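Local coordinates for protein 4-alpha-glucanotransferase (Corynebacterium glutamicum, PDB 5B68) that belongs to the amylomaltase family and joins a TIM-barrel domain to an N-terminal beta-sandwich domain, at residues Y235-R240 with D386-V391; T239-N244 with W443-R448; V314-R319 with L359-D364; Q399-V404 with P428-V433. One frame throughout, in Å; residues are numbered along the deposited sequence.

Overall arrangement
All four contacts lie in the TIM-barrel region, showing how chemistry shifts with depth. Contact 1 is the most central: a loop lies against the end of strand 382-387, gripped by buried hydrogen bonds to a carboxylate and a carbonyl. Contact 2 shares Thr239 and Arg240 and carries the same loop onto helix 441-452, where aliphatic packing replaces polar bonding and arginines reach outward to sulfate. Contact 3, whose centre lies about 22 Å from that of the chain, is a helix crossing with aromatic packing inside and a salt bridge toward solvent. In contact 4, one backbone bond and the edge of Trp430 join two loops; that indole touches Arg240 and Leu446, linking it to contacts 1 and 2.

Contact 1 of 4, residues Y235-R240 with D386-V391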
# COMPACT_ATOMS: atom_id res chain seq x y z
N TYR A 235 -1.34 -8.47 -1.52
CA TYR A 235 -1.25 -7.80 -0.26
C TYR A 235 -0.31 -8.56 0.70
O TYR A 235 -0.15 -8.16 1.83
CB TYR A 235 -2.66 -7.55 0.36
CG TYR A 235 -3.48 -6.50 -0.41
CD1 TYR A 235 -3.30 -5.14 -0.17
CD2 TYR A 235 -4.41 -6.88 -1.44
CE1 TYR A 235 -3.99 -4.16 -0.90
CE2 TYR A 235 -5.09 -5.92 -2.17
CZ TYR A 235 -4.90 -4.58 -1.90
OH TYR A 235 -5.62 -3.63 -2.60
N LEU A 236 0.37 -9.59 0.23
CA LEU A 236 1.46 -10.17 1.06
C LEU A 236 2.70 -10.37 0.22
O LEU A 236 3.12 -11.50 -0.01
CB LEU A 236 1.00 -11.45 1.77
CG LEU A 236 1.82 -11.81 3.02
CD1 LEU A 236 1.72 -10.74 4.10
CD2 LEU A 236 1.28 -13.11 3.57
N PRO A 237 3.28 -9.27 -0.22
CA PRO A 237 4.46 -9.33 -1.10
C PRO A 237 5.71 -9.54 -0.26
O PRO A 237 5.64 -9.53 0.97
CB PRO A 237 4.48 -7.95 -1.72
CG PRO A 237 4.00 -7.07 -0.58
CD PRO A 237 2.85 -7.85 -0.01
N THR A 238 6.82 -9.72 -0.94
CA THR A 238 8.14 -9.96 -0.27
C THR A 238 8.84 -8.64 0.02
O THR A 238 9.72 -8.56 0.90
CB THR A 238 9.03 -10.94 -1.10
OG1 THR A 238 9.91 -11.69 -0.22
CG2 THR A 238 9.80 -10.26 -2.13
N THR A 239 8.42 -7.57 -0.64
CA THR A 239 9.01 -6.24 -0.48
C THR A 239 7.85 -5.31 -0.83
O THR A 239 6.91 -5.74 -1.54
CB THR A 239 10.21 -6.03 -1.43
OG1 THR A 239 10.75 -4.70 -1.36
CG2 THR A 239 9.90 -6.36 -2.96
N ARG A 240 7.90 -4.07 -0.37
CA ARG A 240 7.00 -3.05 -0.88
C ARG A 240 7.72 -2.06 -1.83
O ARG A 240 7.15 -1.05 -2.30
CB ARG A 240 6.33 -2.32 0.27
CG ARG A 240 5.41 -3.25 1.00
CD ARG A 240 4.54 -2.53 1.96
NE ARG A 240 5.28 -1.81 3.01
CZ ARG A 240 4.79 -0.75 3.65
NH1 ARG A 240 5.51 -0.19 4.64
NH2 ARG A 240 3.58 -0.24 3.32
N ASP A 386 -1.30 1.06 -5.84
CA ASP A 386 -1.83 0.69 -4.51
C ASP A 386 -0.66 0.16 -3.68
O ASP A 386 0.07 -0.68 -4.16
CB ASP A 386 -2.92 -0.39 -4.66
CG ASP A 386 -3.70 -0.69 -3.39
OD1 ASP A 386 -3.33 -0.36 -2.25
OD2 ASP A 386 -4.69 -1.38 -3.50
N LEU A 387 -0.55 0.63 -2.43
CA LEU A 387 0.56 0.25 -1.50
C LEU A 387 -0.01 -0.67 -0.47
O LEU A 387 -0.86 -0.27 0.33
CB LEU A 387 1.12 1.49 -0.85
CG LEU A 387 2.25 1.35 0.20
CD1 LEU A 387 3.46 0.61 -0.38
CD2 LEU A 387 2.58 2.74 0.72
N ALA A 388 0.42 -1.93 -0.47
CA ALA A 388 0.08 -2.84 0.54
C ALA A 388 0.57 -2.32 1.94
O ALA A 388 1.51 -1.51 1.99
CB ALA A 388 0.74 -4.17 0.18
N VAL A 389 -0.01 -2.81 3.02
CA VAL A 389 0.35 -2.40 4.38
C VAL A 389 1.72 -2.94 4.82
O VAL A 389 2.38 -2.35 5.67
CB VAL A 389 -0.64 -2.92 5.49
CG1 VAL A 389 -0.45 -2.03 6.72
CG2 VAL A 389 -2.04 -2.86 5.06
N GLY A 390 2.09 -4.08 4.29
CA GLY A 390 3.26 -4.75 4.82
C GLY A 390 3.69 -5.92 3.99
O GLY A 390 3.25 -6.13 2.90
N VAL A 391 4.65 -6.65 4.55
CA VAL A 391 5.40 -7.65 3.76
C VAL A 391 5.33 -9.00 4.42
O VAL A 391 5.03 -9.10 5.60
CB VAL A 391 6.88 -7.26 3.56
CG1 VAL A 391 7.02 -5.93 2.82
CG2 VAL A 391 7.66 -7.23 4.89
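Arg240 spreads its guanidinium beneath the carbonyl of Val389, whose O stands 3.4 Å above the plane and offset toward the rim, while its chain packs CG against Val391 CG1 at 3.6 Å. The bend at chi3 (-61°) turns NH2 back to Ala388 O. That hydrogen bond, 2.8 Å from Arg240 NH2 to Ala388 O, reaches the acceptor in the carbonyl plane, at the guanidinium edge but slightly tilted from its plane. NE of Arg240 binds a glycerol.

At the other end of segment 235-240, Tyr235 OH donates to Asp386 OD2 over 2.6 Å, on the syn side of the carboxylate but 32° out of its plane; ring and carboxylate are turned 72° apart. Arg458 is a second, long and weak ionic partner of OD2. Between these grips Pro237 CD presses on Gly390 O at 3.4 Å, and Val391 CA makes a CH···O contact with Pro237 O at the same distance.

The contact exemplifies a long loop fastened to the C-terminal end of a TIM-barrel strand, the end where active sites of this fold lie. Chemically, one guanidinium and one phenol serve a buried backbone carbonyl and a buried carboxylate, whereas Gly390 O finds no partner in the model.

Contact 2 of 4, residues T239-N244 with W443-R448. With SO4 (sulfate ion), chain K; SO4 (sulfate ion), chain F.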
# COMPACT_ATOMS: atom_id res chain seq x y z
N THR A 239 8.42 -7.57 -0.64
CA THR A 239 9.01 -6.24 -0.48
C THR A 239 7.85 -5.31 -0.83
O THR A 239 6.91 -5.74 -1.54
CB THR A 239 10.21 -6.03 -1.43
OG1 THR A 239 10.75 -4.70 -1.36
CG2 THR A 239 9.90 -6.36 -2.96
N ARG A 240 7.90 -4.07 -0.37
CA ARG A 240 7.00 -3.05 -0.88
C ARG A 240 7.72 -2.06 -1.83
O ARG A 240 7.15 -1.05 -2.30
CB ARG A 240 6.33 -2.32 0.27
CG ARG A 240 5.41 -3.25 1.00
CD ARG A 240 4.54 -2.53 1.96
NE ARG A 240 5.28 -1.81 3.01
CZ ARG A 240 4.79 -0.75 3.65
NH1 ARG A 240 5.51 -0.19 4.64
NH2 ARG A 240 3.58 -0.24 3.32
N ARG A 241 8.97 -2.31 -2.12
CA ARG A 241 9.71 -1.41 -2.98
C ARG A 241 9.78 -1.93 -4.41
O ARG A 241 9.42 -1.25 -5.32
CB ARG A 241 11.11 -1.26 -2.46
CG ARG A 241 11.97 -0.30 -3.27
CD ARG A 241 13.30 0.07 -2.67
NE ARG A 241 14.11 0.72 -3.66
CZ ARG A 241 15.39 1.07 -3.49
NH1 ARG A 241 16.05 1.54 -4.52
NH2 ARG A 241 16.01 0.92 -2.29
N PHE A 242 10.31 -3.12 -4.56
CA PHE A 242 10.52 -3.69 -5.87
C PHE A 242 9.30 -4.34 -6.48
O PHE A 242 8.34 -4.56 -5.80
CB PHE A 242 11.75 -4.58 -5.85
CG PHE A 242 12.96 -3.85 -5.40
CD1 PHE A 242 13.60 -3.01 -6.26
CD2 PHE A 242 13.37 -3.94 -4.11
CE1 PHE A 242 14.69 -2.30 -5.84
CE2 PHE A 242 14.46 -3.23 -3.68
CZ PHE A 242 15.12 -2.41 -4.55
N ILE A 243 9.36 -4.60 -7.77
CA ILE A 243 8.18 -4.91 -8.58
C ILE A 243 8.17 -6.37 -9.01
O ILE A 243 9.24 -6.95 -9.29
CB ILE A 243 8.18 -4.05 -9.84
CG1 ILE A 243 8.32 -2.55 -9.52
CG2 ILE A 243 6.98 -4.32 -10.75
CD1 ILE A 243 7.22 -1.98 -8.69
N ASN A 244 6.97 -6.96 -9.11
CA ASN A 244 6.83 -8.40 -9.42
C ASN A 244 7.15 -8.60 -10.92
O ASN A 244 6.44 -8.14 -11.78
CB ASN A 244 5.41 -8.88 -9.11
CG ASN A 244 5.30 -10.37 -9.08
OD1 ASN A 244 6.09 -11.04 -9.72
ND2 ASN A 244 4.35 -10.89 -8.33
N TRP A 443 11.29 3.98 4.09
CA TRP A 443 9.91 4.47 3.79
C TRP A 443 9.99 5.37 2.54
O TRP A 443 9.22 5.22 1.56
CB TRP A 443 9.37 5.23 4.99
CG TRP A 443 8.02 5.85 4.86
CD1 TRP A 443 7.69 7.09 5.26
CD2 TRP A 443 6.80 5.22 4.46
NE1 TRP A 443 6.36 7.33 5.03
CE2 TRP A 443 5.78 6.18 4.61
CE3 TRP A 443 6.46 3.95 4.00
CZ2 TRP A 443 4.45 5.93 4.25
CZ3 TRP A 443 5.18 3.69 3.65
CH2 TRP A 443 4.15 4.68 3.80
N ARG A 444 10.95 6.34 2.52
CA ARG A 444 11.19 7.12 1.34
C ARG A 444 11.38 6.26 0.06
O ARG A 444 10.79 6.56 -0.98
CB ARG A 444 12.47 8.00 1.47
CG ARG A 444 12.67 8.87 0.24
CD ARG A 444 14.01 9.60 0.31
NE ARG A 444 15.10 8.71 0.04
CZ ARG A 444 16.40 9.04 0.10
NH1 ARG A 444 16.75 10.26 0.45
NH2 ARG A 444 17.36 8.10 -0.12
N ASN A 445 12.25 5.26 0.16
CA ASN A 445 12.66 4.55 -1.04
C ASN A 445 11.50 3.70 -1.62
O ASN A 445 11.34 3.67 -2.87
CB ASN A 445 13.88 3.69 -0.75
CG ASN A 445 15.15 4.54 -0.57
OD1 ASN A 445 15.16 5.72 -0.79
ND2 ASN A 445 16.21 3.88 -0.21
N LEU A 446 10.72 3.05 -0.76
CA LEU A 446 9.58 2.28 -1.27
C LEU A 446 8.55 3.24 -1.92
O LEU A 446 8.07 2.99 -3.05
CB LEU A 446 9.01 1.36 -0.25
CG LEU A 446 8.07 1.90 0.81
CD1 LEU A 446 6.61 2.01 0.36
CD2 LEU A 446 8.19 1.05 2.01
N LEU A 447 8.30 4.39 -1.27
CA LEU A 447 7.39 5.34 -1.83
C LEU A 447 7.85 5.90 -3.16
O LEU A 447 7.04 6.09 -4.13
CB LEU A 447 7.09 6.49 -0.85
CG LEU A 447 6.29 6.19 0.40
CD1 LEU A 447 6.35 7.31 1.44
CD2 LEU A 447 4.84 5.90 -0.02
N ARG A 448 9.11 6.29 -3.23
CA ARG A 448 9.58 6.86 -4.44
C ARG A 448 9.45 5.85 -5.64
O ARG A 448 9.14 6.25 -6.74
CB ARG A 448 11.04 7.28 -4.27
CG ARG A 448 11.58 7.95 -5.47
CD ARG A 448 12.75 8.79 -5.14
NE ARG A 448 12.45 9.84 -4.18
CZ ARG A 448 13.32 10.76 -3.81
NH1 ARG A 448 14.55 10.74 -4.32
NH2 ARG A 448 13.00 11.70 -2.92
S SO4 K . 20.36 10.22 0.55
O1 SO4 K . 21.36 11.04 -0.18
O2 SO4 K . 20.91 9.67 1.81
O3 SO4 K . 19.18 11.08 0.91
O4 SO4 K . 20.03 9.10 -0.37
S SO4 F . 15.58 10.13 -8.35
O1 SO4 F . 17.05 10.17 -8.55
O2 SO4 F . 15.07 11.44 -7.94
O3 SO4 F . 15.31 9.08 -7.30
O4 SO4 F . 14.96 9.89 -9.65
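A long loop of the TIM barrel, turned by an ST turn at Thr239, meets helix 441-452 where Arg240 and Arg241 pack on Leu446. In the turn Thr239 OG1, also hydrogen-bonded to Asp397, accepts from Arg241 N at 3.1 Å, and Leu446 CB then sits 3.7 Å from Arg240 O and 4.0 Å from Arg241 CB. Leu446 CD2 comes over one face of the Arg240 guanidinium, whose NH1 also lies 4.0 Å from Trp443 CZ3.

Arg241 runs alongside Asn445, both pointing the same way. Its extended chain, with CG anti to the backbone N (chi1 -178°), carries the guanidinium between two neighbours: Asn445 CB covers one face and Phe242 CZ the opposite one. NH1 of Arg241 ends in a salt bridge to Glu320. Asn445 turns its OD1 the other way, accepting from Arg444 NE at 3.1 Å in the guanidinium plane. So positioned, Arg444 donates to a sulfate through NH1 (2.6 Å to O3) and NH2 (2.9 Å to O4), while Arg448, salt-bridged to Glu497, makes only a weak bond to a second sulfate. Both ions probably come from the crystallisation liquor.

The packing continues into the surrounding elements: Trp443, Leu446 and Leu447 rest on Leu387 of strand 382-387, Trp443 and Leu447 touch helix 487-500, and Phe242 stacks on Phe327 of helix 307-338.

Contact 3 of 4, residues V314-R319 with L359-D364; sequences VSFVQR and LQWLCD
Phe316 drives its ring against Trp361 where helices 307-338 and 349-376 cross almost at right angles (101° between the short segments, axes 10.1 Å apart), a helix-helix crossing in the outer part of the TIM-barrel region. This is the tight half. Trp361 CA lies over one face of the phenyl ring, 3.7 Å from its centroid, in a CH-pi contact, while Phe316 CB approaches Trp361 CD1 at 3.4 Å. The two aromatic planes meet obliquely, at 49°. Obliquely to the phenyl ring, too, Phe316 CE1 meets Asp364 CB at 3.5 Å and CZ comes to 3.6 Å from Gln360 O.

One turn further on, the chemistry changes with exposure. Arg319, bent at chi3, reaches across the solvent side to Asp364 in a salt bridge; its NH1 stands 2.9 Å from OD1. The oxygen lies in the guanidinium plane, yet the nitrogen meets it from well above the carboxylate plane, 62° out of it. Asp364 OD1 also has a second partner in His453 NE2, which helps to fix the carboxylate. On this looser side a water accepts from Arg319 NH2 at 2.9 Å and also bonds to Asp364 OD2, bridging the ion pair.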
# COMPACT_ATOMS: atom_id res chain seq x y z
N VAL A 314 22.68 0.80 -16.79
CA VAL A 314 23.63 1.24 -15.78
C VAL A 314 23.12 2.46 -15.01
O VAL A 314 23.33 2.58 -13.83
CB VAL A 314 24.97 1.56 -16.46
CG1 VAL A 314 25.86 2.47 -15.58
CG2 VAL A 314 25.66 0.23 -16.85
N SER A 315 22.48 3.37 -15.70
CA SER A 315 21.86 4.54 -15.09
C SER A 315 20.74 4.14 -14.03
O SER A 315 20.72 4.65 -12.92
CB SER A 315 21.29 5.42 -16.21
OG SER A 315 20.69 6.57 -15.66
N PHE A 316 19.88 3.20 -14.40
CA PHE A 316 18.92 2.63 -13.47
C PHE A 316 19.62 2.04 -12.26
O PHE A 316 19.19 2.32 -11.12
CB PHE A 316 18.07 1.55 -14.16
CG PHE A 316 17.19 0.77 -13.22
CD1 PHE A 316 15.96 1.29 -12.85
CD2 PHE A 316 17.57 -0.51 -12.77
CE1 PHE A 316 15.10 0.56 -12.05
CE2 PHE A 316 16.72 -1.23 -11.94
CZ PHE A 316 15.50 -0.68 -11.57
N VAL A 317 20.66 1.22 -12.46
CA VAL A 317 21.28 0.53 -11.32
C VAL A 317 21.89 1.58 -10.33
O VAL A 317 21.78 1.41 -9.12
CB VAL A 317 22.33 -0.49 -11.79
CG1 VAL A 317 23.20 -0.99 -10.65
CG2 VAL A 317 21.62 -1.70 -12.44
N GLN A 318 22.49 2.62 -10.89
CA GLN A 318 23.09 3.70 -10.09
C GLN A 318 22.01 4.36 -9.31
O GLN A 318 22.20 4.61 -8.11
CB GLN A 318 23.79 4.83 -10.90
CG GLN A 318 25.26 4.64 -11.20
CD GLN A 318 26.21 4.75 -9.97
OE1 GLN A 318 25.78 4.68 -8.81
NE2 GLN A 318 27.51 4.93 -10.25
N ARG A 319 20.90 4.66 -9.99
CA ARG A 319 19.81 5.36 -9.33
C ARG A 319 19.29 4.58 -8.12
O ARG A 319 18.98 5.21 -7.07
CB ARG A 319 18.69 5.68 -10.33
CG ARG A 319 17.55 6.57 -9.80
CD ARG A 319 16.41 6.66 -10.79
NE ARG A 319 15.66 5.37 -10.86
CZ ARG A 319 14.80 5.03 -11.81
NH1 ARG A 319 14.12 3.89 -11.74
NH2 ARG A 319 14.50 5.89 -12.78
N LEU A 359 15.90 -7.75 -14.12
CA LEU A 359 14.40 -7.86 -14.08
C LEU A 359 13.73 -6.59 -13.53
O LEU A 359 12.73 -6.17 -14.07
CB LEU A 359 13.95 -9.00 -13.20
CG LEU A 359 14.32 -10.39 -13.73
CD1 LEU A 359 13.75 -11.50 -12.87
CD2 LEU A 359 13.90 -10.55 -15.18
N GLN A 360 14.30 -5.98 -12.48
CA GLN A 360 13.76 -4.70 -12.00
C GLN A 360 13.86 -3.60 -13.01
O GLN A 360 12.95 -2.77 -13.08
CB GLN A 360 14.40 -4.33 -10.64
CG GLN A 360 14.06 -5.31 -9.56
CD GLN A 360 12.58 -5.37 -9.36
OE1 GLN A 360 11.93 -4.33 -9.14
NE2 GLN A 360 12.03 -6.56 -9.39
N TRP A 361 14.94 -3.54 -13.79
CA TRP A 361 15.11 -2.52 -14.82
C TRP A 361 14.00 -2.69 -15.92
O TRP A 361 13.36 -1.70 -16.36
CB TRP A 361 16.54 -2.59 -15.45
CG TRP A 361 16.74 -1.72 -16.60
CD1 TRP A 361 16.64 -0.35 -16.65
CD2 TRP A 361 17.12 -2.13 -17.91
NE1 TRP A 361 16.91 0.11 -17.90
CE2 TRP A 361 17.27 -0.97 -18.69
CE3 TRP A 361 17.37 -3.39 -18.50
CZ2 TRP A 361 17.60 -1.01 -20.05
CZ3 TRP A 361 17.77 -3.42 -19.83
CH2 TRP A 361 17.82 -2.25 -20.59
N LEU A 362 13.70 -3.95 -16.25
CA LEU A 362 12.68 -4.25 -17.23
C LEU A 362 11.32 -3.82 -16.67
O LEU A 362 10.49 -3.25 -17.44
CB LEU A 362 12.61 -5.75 -17.53
CG LEU A 362 13.91 -6.29 -18.22
CD1 LEU A 362 13.66 -7.76 -18.38
CD2 LEU A 362 14.29 -5.68 -19.54
N CYS A 363 11.08 -4.14 -15.41
CA CYS A 363 9.79 -3.75 -14.77
C CYS A 363 9.69 -2.22 -14.82
O CYS A 363 8.63 -1.63 -15.14
CB CYS A 363 9.70 -4.23 -13.34
SG CYS A 363 9.46 -5.96 -13.12
N ASP A 364 10.80 -1.53 -14.49
CA ASP A 364 10.82 -0.06 -14.54
C ASP A 364 10.44 0.48 -15.91
O ASP A 364 9.61 1.40 -16.04
CB ASP A 364 12.21 0.48 -14.11
CG ASP A 364 12.28 2.01 -14.14
OD1 ASP A 364 11.92 2.63 -13.13
OD2 ASP A 364 12.61 2.62 -15.14
O HOH W 1 12.85 5.04 -14.95

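Contact 4 of 4, residues Q399-V404 with P428-V433; sequences QNLSHV and PPWHPV
Val404 and Trp430 lie side by side and point the same way, joining two loops of the TIM-barrel region: the short 3-10 turn that follows helix 396-400, and the proline-rich connection leading to helix 434-437. Val404 meets the benzo edge of the indole. Its CG2, set between the backbone N and the carbonyl carbon, touches Trp430 CZ3 at 3.7 Å, and Val404 O lies in the ring plane at the same edge, 3.6 Å from CE3. Leu401, the first residue to leave the helix, approaches differently: its CD1 arrives obliquely at 4.2 Å from Trp430 CZ3. A bond from Val404 N to Leu401 O closes the turn, and both aliphatic side chains reach CZ3.

Trp430 has several further neighbours. Beyond the two loops it touches Arg240, Phe485, and Pro442 and Leu446 of helix 441-452, and a glycerol lies about 3 Å from its side chain. The adjacent His431 turns CG anti to the backbone N (chi1 -175°), which sends the imidazole away from Val404 while CB stays close.

The polar tie is a single backbone bond. His431 N donates to Val404 O over 2.8 Å, nearly straight at 174°, but from 44° above the carbonyl plane; the same oxygen also receives a CH···O contact from Trp430 CA at 3.5 Å.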
# COMPACT_ATOMS: atom_id res chain seq x y z
N GLN A 399 14.34 -9.66 5.73
CA GLN A 399 15.79 -9.83 5.89
C GLN A 399 16.55 -8.49 5.74
O GLN A 399 17.33 -8.12 6.66
CB GLN A 399 16.37 -10.87 4.90
CG GLN A 399 17.91 -10.84 4.83
CD GLN A 399 18.46 -11.78 3.79
OE1 GLN A 399 19.03 -11.36 2.78
NE2 GLN A 399 18.22 -13.08 3.99
N ASN A 400 16.39 -7.84 4.59
CA ASN A 400 17.19 -6.66 4.23
C ASN A 400 16.87 -5.40 5.05
O ASN A 400 17.76 -4.53 5.21
CB ASN A 400 17.05 -6.35 2.75
CG ASN A 400 17.64 -7.44 1.88
OD1 ASN A 400 18.72 -7.98 2.18
ND2 ASN A 400 16.98 -7.71 0.77
N LEU A 401 15.65 -5.33 5.58
CA LEU A 401 15.24 -4.23 6.38
C LEU A 401 15.10 -4.61 7.82
O LEU A 401 14.46 -3.84 8.61
CB LEU A 401 13.94 -3.58 5.87
CG LEU A 401 13.87 -3.04 4.45
CD1 LEU A 401 12.53 -2.37 4.23
CD2 LEU A 401 14.96 -2.05 4.22
N SER A 402 15.71 -5.74 8.24
CA SER A 402 15.53 -6.23 9.62
C SER A 402 15.79 -5.21 10.70
O SER A 402 15.16 -5.21 11.72
CB SER A 402 16.39 -7.51 9.91
OG SER A 402 17.78 -7.26 9.66
N HIS A 403 16.76 -4.38 10.43
CA HIS A 403 17.27 -3.35 11.36
C HIS A 403 16.28 -2.21 11.62
O HIS A 403 16.51 -1.38 12.53
CB HIS A 403 18.62 -2.83 10.79
CG HIS A 403 18.55 -2.25 9.40
ND1 HIS A 403 18.67 -0.89 9.14
CD2 HIS A 403 18.40 -2.84 8.19
CE1 HIS A 403 18.56 -0.66 7.84
NE2 HIS A 403 18.39 -1.83 7.25
N VAL A 404 15.20 -2.13 10.80
CA VAL A 404 14.15 -1.18 11.03
C VAL A 404 12.76 -1.86 11.23
O VAL A 404 11.76 -1.17 11.17
CB VAL A 404 14.07 -0.09 9.93
CG1 VAL A 404 15.33 0.78 9.90
CG2 VAL A 404 13.78 -0.64 8.55
N PRO A 428 5.59 -8.10 9.63
CA PRO A 428 6.39 -7.48 10.69
C PRO A 428 6.28 -5.96 10.63
O PRO A 428 6.40 -5.38 9.56
CB PRO A 428 7.81 -7.96 10.37
CG PRO A 428 7.85 -8.12 8.90
CD PRO A 428 6.44 -8.54 8.52
N PRO A 429 6.03 -5.30 11.77
CA PRO A 429 5.86 -3.85 11.67
C PRO A 429 7.19 -3.15 11.61
O PRO A 429 8.19 -3.63 12.08
CB PRO A 429 5.14 -3.51 12.95
CG PRO A 429 5.57 -4.55 13.93
CD PRO A 429 5.70 -5.79 13.11
N TRP A 430 7.15 -1.90 11.19
CA TRP A 430 8.30 -1.04 11.36
C TRP A 430 8.60 -0.95 12.85
O TRP A 430 7.72 -0.99 13.67
CB TRP A 430 7.99 0.38 10.92
CG TRP A 430 7.73 0.67 9.50
CD1 TRP A 430 6.62 1.25 8.99
CD2 TRP A 430 8.62 0.50 8.40
NE1 TRP A 430 6.74 1.42 7.64
CE2 TRP A 430 7.96 0.97 7.25
CE3 TRP A 430 9.90 -0.02 8.26
CZ2 TRP A 430 8.54 0.94 6.00
CZ3 TRP A 430 10.47 -0.05 7.02
CH2 TRP A 430 9.79 0.42 5.91
N HIS A 431 9.87 -0.81 13.18
CA HIS A 431 10.25 -0.43 14.50
C HIS A 431 10.14 1.12 14.55
O HIS A 431 10.82 1.79 13.78
CB HIS A 431 11.72 -0.87 14.76
CG HIS A 431 12.15 -0.62 16.16
ND1 HIS A 431 12.47 -1.61 17.06
CD2 HIS A 431 12.20 0.54 16.85
CE1 HIS A 431 12.71 -1.06 18.24
NE2 HIS A 431 12.60 0.24 18.12
N PRO A 432 9.25 1.67 15.41
CA PRO A 432 9.03 3.12 15.41
C PRO A 432 10.27 4.01 15.64
O PRO A 432 10.28 5.13 15.12
CB PRO A 432 8.06 3.36 16.53
CG PRO A 432 7.39 2.02 16.77
CD PRO A 432 8.33 0.95 16.29
N VAL A 433 11.19 3.58 16.49
CA VAL A 433 12.45 4.36 16.70
C VAL A 433 13.50 4.10 15.69
O VAL A 433 14.16 5.03 15.18
CB VAL A 433 13.02 4.15 18.15
CG1 VAL A 433 14.32 4.93 18.37
CG2 VAL A 433 11.96 4.51 19.18